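PDB 5HAX: nucleoporin NUP170 from Chaetomium thermophilum, which is probably a scaffold nucleoporin of the nuclear pore complex's inner ring, joining an N-terminal beta-propeller to a helical region. Local coordinates for residues W229-Y234 with N292-S297; T130-L135 with V148-T153. All coordinates share one frame; numbering follows the deposited sequence.

Interaction 1: residues W229-Y234 with N292-S297; sequences WLRGLY and NIVALS
Leu296 lies over one face of the Tyr234 ring, and the guanidinium of Arg231 rests with one face against the backbone of Ile293 and Val294. The first is a CH-pi contact: Leu296 CB sits 3.7 Å from the centroid of the Tyr234 ring, only 15° off the normal and shifted towards the CE1 side. Leu296 CD1 lies beside Tyr234 CD1 and CE1, while over the same face, near the CD2-CE2 edge, Leu296 O comes within 3.2 Å of Tyr234 CE2. The two side chains cross at about a right angle. Tyr234 CG stands anti to its carbonyl carbon (chi1 -44°), which swings the ring across towards 293-298 and back over Gly232, whose CA lies 3.8 Å from Tyr234 OH. The hydroxyl in turn accepts a weak hydrogen bond from Leu296 N, 3.4 Å from OH. With an alanine at Tyr234, Leu296 would probably lose the ring it packs on and its N-H this acceptor.

Arg231 bends at chi3 and runs alongside Val294. Ile293 O and Val294 CA lie over the same guanidinium face, both towards its rim. Arg231 NH2 approaches Val294 O to 2.9 Å, yet the angle is too poor for a hydrogen bond, though the charge probably still draws the carbonyl; NH1 packs against Val294 CG1.

The backbones run roughly the same way, 26° apart, without bonding to each other. Instead, 230-236 pairs with 241-246, where Arg231 and Gly232 form a classic beta bulge opposite Leu245, whereas 293-298 pairs with 307-313. Leu245 also packs on Ile293 and Leu296, and side chains of 230-236 against the backbone and side chains of 293-298 join these edge strands of two successive propeller blades.

Interaction 2: residues T130-L135 with V148-T153; sequences TITHVL and VSATPT
A classic beta bulge marks the start of strand 133-139 in its hairpin with strand 142-151: Thr132 and His133 both face Val148. The carbonyl of Val148 is gripped twice, by Thr132 N at 2.9 Å from Val148 O, in the carbonyl plane, and by His133 N, whose straighter bond (171° at the hydrogen) comes from well above that plane. Val148 N returns a bond to His133 O, completing the antiparallel hydrogen-bonded pair.

Side chains reinforce the bulge. Thr132 OG1 stands between its own backbone N and carbonyl carbon (chi1 56°), which carries it across to accept from Ala150 N at 2.9 Å. That hydroxyl also bonds to His133 ND1, 3.0 Å from OG1, and the far ring nitrogen, NE2, bonds to Glu80; the imidazole is thereby held at both nitrogens, and Ala150 CB packs obliquely against it. Ahead of the bulge, Ser149 OG donates to Thr130 O over 2.9 Å, tying down the loop that leads into the strand. Further along, Val148 CG2 reaches Leu135 CB at 3.6 Å, in apolar packing that Leu119 and Leu162 of the flanking strands continue.

With strands 114-120 and 159-170 outside it, the hairpin forms the middle of a four-stranded antiparallel sheet, the up-and-down meander of a beta-propeller blade.

The two contacts belong to different levels of the same beta-propeller. Interaction 2 works within one blade, where backbone bonds and a bulge join the two middle strands of a meander; interaction 1 works between blades, where the side chains of one first strand pack on the backbone and side chains of the next. Along the chain they are in series, 130-153 closing before 229-297 opens, with the blade that runs from strand 178-181 to strand 213-217 between. Their centres are 29 Å apart and their nearest atoms about 14 Å, so they do not touch. Both include a classic bulge, although that of Arg231 and Gly232 faces Leu245, outside interaction 1. Neither contact involves a ligand.

Interaction 1: residues W229-Y234 with N292-S297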
ATOM      1  N   TRP A 229       2.022   3.941 -31.111  1.00 38.48           N
ATOM      2  CA  TRP A 229       0.976   4.430 -30.220  1.00 38.84           C
ATOM      3  C   TRP A 229       1.232   3.897 -28.815  1.00 37.38           C
ATOM      4  O   TRP A 229       2.201   3.172 -28.572  1.00 37.77           O
ATOM      5  CB  TRP A 229      -0.416   4.045 -30.737  1.00 35.76           C
ATOM      6  CG  TRP A 229      -0.702   2.570 -30.738  1.00 38.29           C
ATOM      7  CD1 TRP A 229      -1.202   1.832 -29.706  1.00 43.12           C
ATOM      8  CD2 TRP A 229      -0.519   1.660 -31.829  1.00 42.35           C
ATOM      9  NE1 TRP A 229      -1.336   0.518 -30.084  1.00 39.82           N
ATOM     10  CE2 TRP A 229      -0.922   0.386 -31.383  1.00 41.35           C
ATOM     11  CE3 TRP A 229      -0.048   1.798 -33.138  1.00 40.83           C
ATOM     12  CZ2 TRP A 229      -0.872  -0.741 -32.199  1.00 41.17           C
ATOM     13  CZ3 TRP A 229       0.003   0.676 -33.946  1.00 45.75           C
ATOM     14  CH2 TRP A 229      -0.406  -0.576 -33.474  1.00 42.39           C
ATOM     15  N   LEU A 230       0.354   4.258 -27.880  1.00 38.75           N
ATOM     16  CA  LEU A 230       0.576   3.990 -26.466  1.00 39.76           C
ATOM     17  C   LEU A 230      -0.170   2.749 -25.992  1.00 41.11           C
ATOM     18  O   LEU A 230      -1.244   2.406 -26.496  1.00 37.95           O
ATOM     19  CB  LEU A 230       0.156   5.188 -25.611  1.00 38.49           C
ATOM     20  CG  LEU A 230       0.966   6.470 -25.811  1.00 40.84           C
ATOM     21  CD1 LEU A 230       0.540   7.513 -24.796  1.00 41.46           C
ATOM     22  CD2 LEU A 230       2.467   6.215 -25.713  1.00 39.51           C
ATOM     23  N   ARG A 231       0.431   2.080 -25.006  1.00 37.01           N
ATOM     24  CA  ARG A 231      -0.182   0.984 -24.272  1.00 37.46           C
ATOM     25  C   ARG A 231      -0.586   1.370 -22.854  1.00 42.14           C
ATOM     26  O   ARG A 231      -1.334   0.620 -22.219  1.00 40.80           O
ATOM     27  CB  ARG A 231       0.778  -0.216 -24.206  1.00 42.94           C
ATOM     28  CG  ARG A 231       0.659  -1.220 -25.352  1.00 59.97           C
ATOM     29  CD  ARG A 231       1.819  -2.211 -25.312  1.00 63.20           C
ATOM     30  NE  ARG A 231       1.394  -3.608 -25.408  1.00 72.18           N
ATOM     31  CZ  ARG A 231       0.781  -4.273 -24.433  1.00 73.91           C
ATOM     32  NH1 ARG A 231       0.441  -5.545 -24.607  1.00 67.80           N
ATOM     33  NH2 ARG A 231       0.494  -3.669 -23.287  1.00 65.73           N
ATOM     34  N   GLY A 232      -0.112   2.502 -22.340  1.00 40.88           N
ATOM     35  CA  GLY A 232      -0.493   2.929 -21.004  1.00 41.89           C
ATOM     36  C   GLY A 232       0.215   4.210 -20.608  1.00 41.43           C
ATOM     37  O   GLY A 232       1.252   4.576 -21.175  1.00 37.66           O
ATOM     38  N   LEU A 233      -0.384   4.889 -19.626  1.00 44.98           N
ATOM     39  CA  LEU A 233       0.173   6.072 -18.983  1.00 39.67           C
ATOM     40  C   LEU A 233       0.284   5.825 -17.483  1.00 40.83           C
ATOM     41  O   LEU A 233      -0.566   5.156 -16.893  1.00 36.32           O
ATOM     42  CB  LEU A 233      -0.701   7.319 -19.221  1.00 43.84           C
ATOM     43  CG  LEU A 233      -0.695   7.999 -20.591  1.00 44.89           C
ATOM     44  CD1 LEU A 233      -1.563   9.246 -20.538  1.00 42.15           C
ATOM     45  CD2 LEU A 233       0.715   8.358 -21.023  1.00 42.73           C
ATOM     46  N   TYR A 234       1.332   6.381 -16.865  1.00 38.28           N
ATOM     47  CA  TYR A 234       1.631   6.116 -15.458  1.00 40.52           C
ATOM     48  C   TYR A 234       2.199   7.364 -14.790  1.00 39.86           C
ATOM     49  O   TYR A 234       3.102   8.004 -15.335  1.00 41.60           O
ATOM     50  CB  TYR A 234       2.622   4.951 -15.331  1.00 39.82           C
ATOM     51  CG  TYR A 234       2.304   3.779 -16.240  1.00 39.68           C
ATOM     52  CD1 TYR A 234       2.745   3.761 -17.557  1.00 36.39           C
ATOM     53  CD2 TYR A 234       1.561   2.697 -15.784  1.00 38.22           C
ATOM     54  CE1 TYR A 234       2.455   2.703 -18.393  1.00 38.73           C
ATOM     55  CE2 TYR A 234       1.266   1.632 -16.614  1.00 40.01           C
ATOM     56  CZ  TYR A 234       1.718   1.641 -17.917  1.00 34.77           C
ATOM     57  OH  TYR A 234       1.435   0.590 -18.755  1.00 40.25           O
ATOM     58  N   ASN A 292       8.165  -8.303 -25.895  1.00 39.78           N
ATOM     59  CA  ASN A 292       7.358  -7.104 -25.713  1.00 41.30           C
ATOM     60  C   ASN A 292       7.295  -6.740 -24.234  1.00 37.48           C
ATOM     61  O   ASN A 292       7.219  -7.621 -23.373  1.00 37.63           O
ATOM     62  CB  ASN A 292       5.931  -7.307 -26.242  1.00 40.34           C
ATOM     63  CG  ASN A 292       5.878  -7.484 -27.750  1.00 45.26           C
ATOM     64  OD1 ASN A 292       6.416  -6.674 -28.503  1.00 35.93           O
ATOM     65  ND2 ASN A 292       5.225  -8.549 -28.195  1.00 41.22           N
ATOM     66  N   ILE A 293       7.328  -5.440 -23.948  1.00 39.28           N
ATOM     67  CA  ILE A 293       7.032  -4.923 -22.614  1.00 39.91           C
ATOM     68  C   ILE A 293       5.538  -4.625 -22.565  1.00 40.22           C
ATOM     69  O   ILE A 293       5.032  -3.822 -23.356  1.00 39.08           O
ATOM     70  CB  ILE A 293       7.862  -3.665 -22.301  1.00 35.35           C
ATOM     71  CG1 ILE A 293       9.355  -4.009 -22.292  1.00 39.84           C
ATOM     72  CG2 ILE A 293       7.445  -3.065 -20.951  1.00 36.58           C
ATOM     73  CD1 ILE A 293      10.276  -2.818 -22.080  1.00 38.94           C
ATOM     74  N   VAL A 294       4.832  -5.270 -21.634  1.00 40.30           N
ATOM     75  CA  VAL A 294       3.374  -5.194 -21.596  1.00 35.81           C
ATOM     76  C   VAL A 294       2.843  -4.227 -20.539  1.00 39.78           C
ATOM     77  O   VAL A 294       1.665  -3.842 -20.611  1.00 40.66           O
ATOM     78  CB  VAL A 294       2.762  -6.594 -21.369  1.00 42.85           C
ATOM     79  CG1 VAL A 294       3.180  -7.545 -22.480  1.00 45.93           C
ATOM     80  CG2 VAL A 294       3.159  -7.147 -20.003  1.00 38.66           C
ATOM     81  N   ALA A 295       3.660  -3.822 -19.568  1.00 39.96           N
ATOM     82  CA  ALA A 295       3.165  -2.954 -18.509  1.00 34.14           C
ATOM     83  C   ALA A 295       4.329  -2.275 -17.806  1.00 37.12           C
ATOM     84  O   ALA A 295       5.438  -2.812 -17.747  1.00 33.30           O
ATOM     85  CB  ALA A 295       2.328  -3.736 -17.490  1.00 32.27           C
ATOM     86  N   LEU A 296       4.053  -1.086 -17.273  1.00 35.97           N
ATOM     87  CA  LEU A 296       4.968  -0.369 -16.400  1.00 35.20           C
ATOM     88  C   LEU A 296       4.325  -0.189 -15.031  1.00 34.41           C
ATOM     89  O   LEU A 296       3.107  -0.303 -14.873  1.00 35.73           O
ATOM     90  CB  LEU A 296       5.343   1.005 -16.974  1.00 34.07           C
ATOM     91  CG  LEU A 296       5.943   1.034 -18.380  1.00 38.64           C
ATOM     92  CD1 LEU A 296       6.247   2.466 -18.790  1.00 33.18           C
ATOM     93  CD2 LEU A 296       7.196   0.171 -18.467  1.00 34.78           C
ATOM     94  N   SER A 297       5.164   0.090 -14.039  1.00 33.58           N
ATOM     95  CA  SER A 297       4.695   0.405 -12.696  1.00 38.68           C
ATOM     96  C   SER A 297       5.678   1.362 -12.032  1.00 35.84           C
ATOM     97  O   SER A 297       6.810   0.967 -11.726  1.00 40.58           O
ATOM     98  CB  SER A 297       4.539  -0.862 -11.860  1.00 38.05           C
ATOM     99  OG  SER A 297       3.879  -0.576 -10.641  1.00 40.27           O
TER

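Interaction 2: residues T130-L135 with V148-T153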
ATOM      1  N   THR A 130     -17.123  19.419  -0.873  1.00 69.01           N
ATOM      2  CA  THR A 130     -17.797  18.126  -0.853  1.00 77.41           C
ATOM      3  C   THR A 130     -17.544  17.312  -2.116  1.00 73.90           C
ATOM      4  O   THR A 130     -17.820  16.107  -2.119  1.00 65.52           O
ATOM      5  CB  THR A 130     -19.305  18.312  -0.667  1.00 76.70           C
ATOM      6  OG1 THR A 130     -19.878  18.842  -1.868  1.00 77.01           O
ATOM      7  CG2 THR A 130     -19.600  19.253   0.499  1.00 81.94           C
ATOM      8  N   ILE A 131     -17.037  17.931  -3.178  1.00 68.63           N
ATOM      9  CA  ILE A 131     -16.679  17.208  -4.395  1.00 65.63           C
ATOM     10  C   ILE A 131     -15.333  16.535  -4.149  1.00 58.58           C
ATOM     11  O   ILE A 131     -14.311  17.205  -3.977  1.00 57.36           O
ATOM     12  CB  ILE A 131     -16.638  18.142  -5.611  1.00 66.88           C
ATOM     13  CG1 ILE A 131     -18.065  18.334  -6.137  1.00 61.55           C
ATOM     14  CG2 ILE A 131     -15.746  17.576  -6.720  1.00 69.06           C
ATOM     15  CD1 ILE A 131     -18.214  19.410  -7.186  1.00 75.23           C
ATOM     16  N   THR A 132     -15.336  15.203  -4.127  1.00 55.31           N
ATOM     17  CA  THR A 132     -14.157  14.425  -3.776  1.00 53.52           C
ATOM     18  C   THR A 132     -13.343  13.992  -4.988  1.00 54.14           C
ATOM     19  O   THR A 132     -12.134  13.763  -4.862  1.00 54.44           O
ATOM     20  CB  THR A 132     -14.575  13.184  -2.982  1.00 54.43           C
ATOM     21  OG1 THR A 132     -15.518  12.423  -3.744  1.00 54.96           O
ATOM     22  CG2 THR A 132     -15.215  13.583  -1.660  1.00 63.98           C
ATOM     23  N   HIS A 133     -13.972  13.872  -6.157  1.00 50.97           N
ATOM     24  CA  HIS A 133     -13.295  13.384  -7.350  1.00 48.45           C
ATOM     25  C   HIS A 133     -13.856  14.086  -8.577  1.00 48.44           C
ATOM     26  O   HIS A 133     -14.867  14.790  -8.513  1.00 48.13           O
ATOM     27  CB  HIS A 133     -13.455  11.867  -7.513  1.00 45.19           C
ATOM     28  CG  HIS A 133     -12.879  11.064  -6.388  1.00 51.97           C
ATOM     29  ND1 HIS A 133     -13.609  10.719  -5.272  1.00 54.96           N
ATOM     30  CD2 HIS A 133     -11.650  10.524  -6.217  1.00 54.49           C
ATOM     31  CE1 HIS A 133     -12.850  10.007  -4.456  1.00 54.76           C
ATOM     32  NE2 HIS A 133     -11.657   9.875  -5.006  1.00 58.84           N
ATOM     33  N   VAL A 134     -13.180  13.881  -9.704  1.00 44.87           N
ATOM     34  CA  VAL A 134     -13.669  14.283 -11.017  1.00 41.99           C
ATOM     35  C   VAL A 134     -13.744  13.035 -11.883  1.00 44.07           C
ATOM     36  O   VAL A 134     -12.796  12.241 -11.920  1.00 42.05           O
ATOM     37  CB  VAL A 134     -12.766  15.347 -11.670  1.00 46.48           C
ATOM     38  CG1 VAL A 134     -13.193  15.606 -13.118  1.00 41.54           C
ATOM     39  CG2 VAL A 134     -12.802  16.634 -10.868  1.00 46.19           C
ATOM     40  N   LEU A 135     -14.868  12.866 -12.570  1.00 41.79           N
ATOM     41  CA  LEU A 135     -15.072  11.761 -13.494  1.00 51.07           C
ATOM     42  C   LEU A 135     -14.794  12.256 -14.908  1.00 45.93           C
ATOM     43  O   LEU A 135     -15.478  13.162 -15.396  1.00 48.20           O
ATOM     44  CB  LEU A 135     -16.496  11.219 -13.376  1.00 44.00           C
ATOM     45  CG  LEU A 135     -16.870  10.029 -14.261  1.00 48.66           C
ATOM     46  CD1 LEU A 135     -16.112   8.780 -13.849  1.00 45.18           C
ATOM     47  CD2 LEU A 135     -18.367   9.789 -14.200  1.00 52.98           C
ATOM     48  N   VAL A 148     -17.895  14.664  -8.840  1.00 49.48           N
ATOM     49  CA  VAL A 148     -18.242  13.455  -8.104  1.00 49.18           C
ATOM     50  C   VAL A 148     -18.120  13.730  -6.613  1.00 53.70           C
ATOM     51  O   VAL A 148     -17.177  14.394  -6.166  1.00 52.65           O
ATOM     52  CB  VAL A 148     -17.344  12.265  -8.501  1.00 51.87           C
ATOM     53  CG1 VAL A 148     -17.719  11.023  -7.699  1.00 58.92           C
ATOM     54  CG2 VAL A 148     -17.451  11.995  -9.993  1.00 48.96           C
ATOM     55  N   SER A 149     -19.077  13.212  -5.848  1.00 59.61           N
ATOM     56  CA  SER A 149     -19.039  13.237  -4.389  1.00 58.15           C
ATOM     57  C   SER A 149     -19.200  11.803  -3.904  1.00 59.34           C
ATOM     58  O   SER A 149     -20.289  11.230  -4.012  1.00 60.67           O
ATOM     59  CB  SER A 149     -20.136  14.137  -3.817  1.00 68.86           C
ATOM     60  OG  SER A 149     -19.996  14.272  -2.413  1.00 73.00           O
ATOM     61  N   ALA A 150     -18.117  11.224  -3.386  1.00 64.09           N
ATOM     62  CA  ALA A 150     -18.092   9.841  -2.912  1.00 69.33           C
ATOM     63  C   ALA A 150     -17.993   9.869  -1.389  1.00 75.97           C
ATOM     64  O   ALA A 150     -16.939   9.609  -0.809  1.00 78.72           O
ATOM     65  CB  ALA A 150     -16.935   9.075  -3.540  1.00 67.20           C
ATOM     66  N   THR A 151     -19.120  10.182  -0.736  1.00 80.29           N
ATOM     67  CA  THR A 151     -19.144  10.269   0.721  1.00 92.35           C
ATOM     68  C   THR A 151     -19.455   8.902   1.331  1.00 94.20           C
ATOM     69  O   THR A 151     -20.361   8.208   0.862  1.00 96.28           O
ATOM     70  CB  THR A 151     -20.185  11.283   1.182  1.00 84.76           C
ATOM     71  OG1 THR A 151     -21.464  10.947   0.627  1.00 85.88           O
ATOM     72  CG2 THR A 151     -19.793  12.686   0.734  1.00 82.04           C
ATOM     73  N   PRO A 152     -18.727   8.492   2.370  1.00102.93           N
ATOM     74  CA  PRO A 152     -18.953   7.162   2.950  1.00106.75           C
ATOM     75  C   PRO A 152     -20.317   7.047   3.613  1.00110.30           C
ATOM     76  O   PRO A 152     -20.881   8.026   4.108  1.00 96.82           O
ATOM     77  CB  PRO A 152     -17.822   7.027   3.978  1.00109.63           C
ATOM     78  CG  PRO A 152     -17.439   8.431   4.309  1.00112.37           C
ATOM     79  CD  PRO A 152     -17.637   9.212   3.050  1.00103.81           C
ATOM     80  N   THR A 153     -20.839   5.828   3.623  1.00115.09           N
ATOM     81  CA  THR A 153     -22.138   5.503   4.189  1.00119.69           C
ATOM     82  C   THR A 153     -21.995   4.633   5.430  1.00118.52           C
ATOM     83  O   THR A 153     -20.924   4.082   5.703  1.00115.85           O
ATOM     84  CB  THR A 153     -23.009   4.775   3.156  1.00117.45           C
ATOM     85  OG1 THR A 153     -22.455   3.483   2.874  1.00117.01           O
ATOM     86  CG2 THR A 153     -23.115   5.580   1.870  1.00112.97           C
TER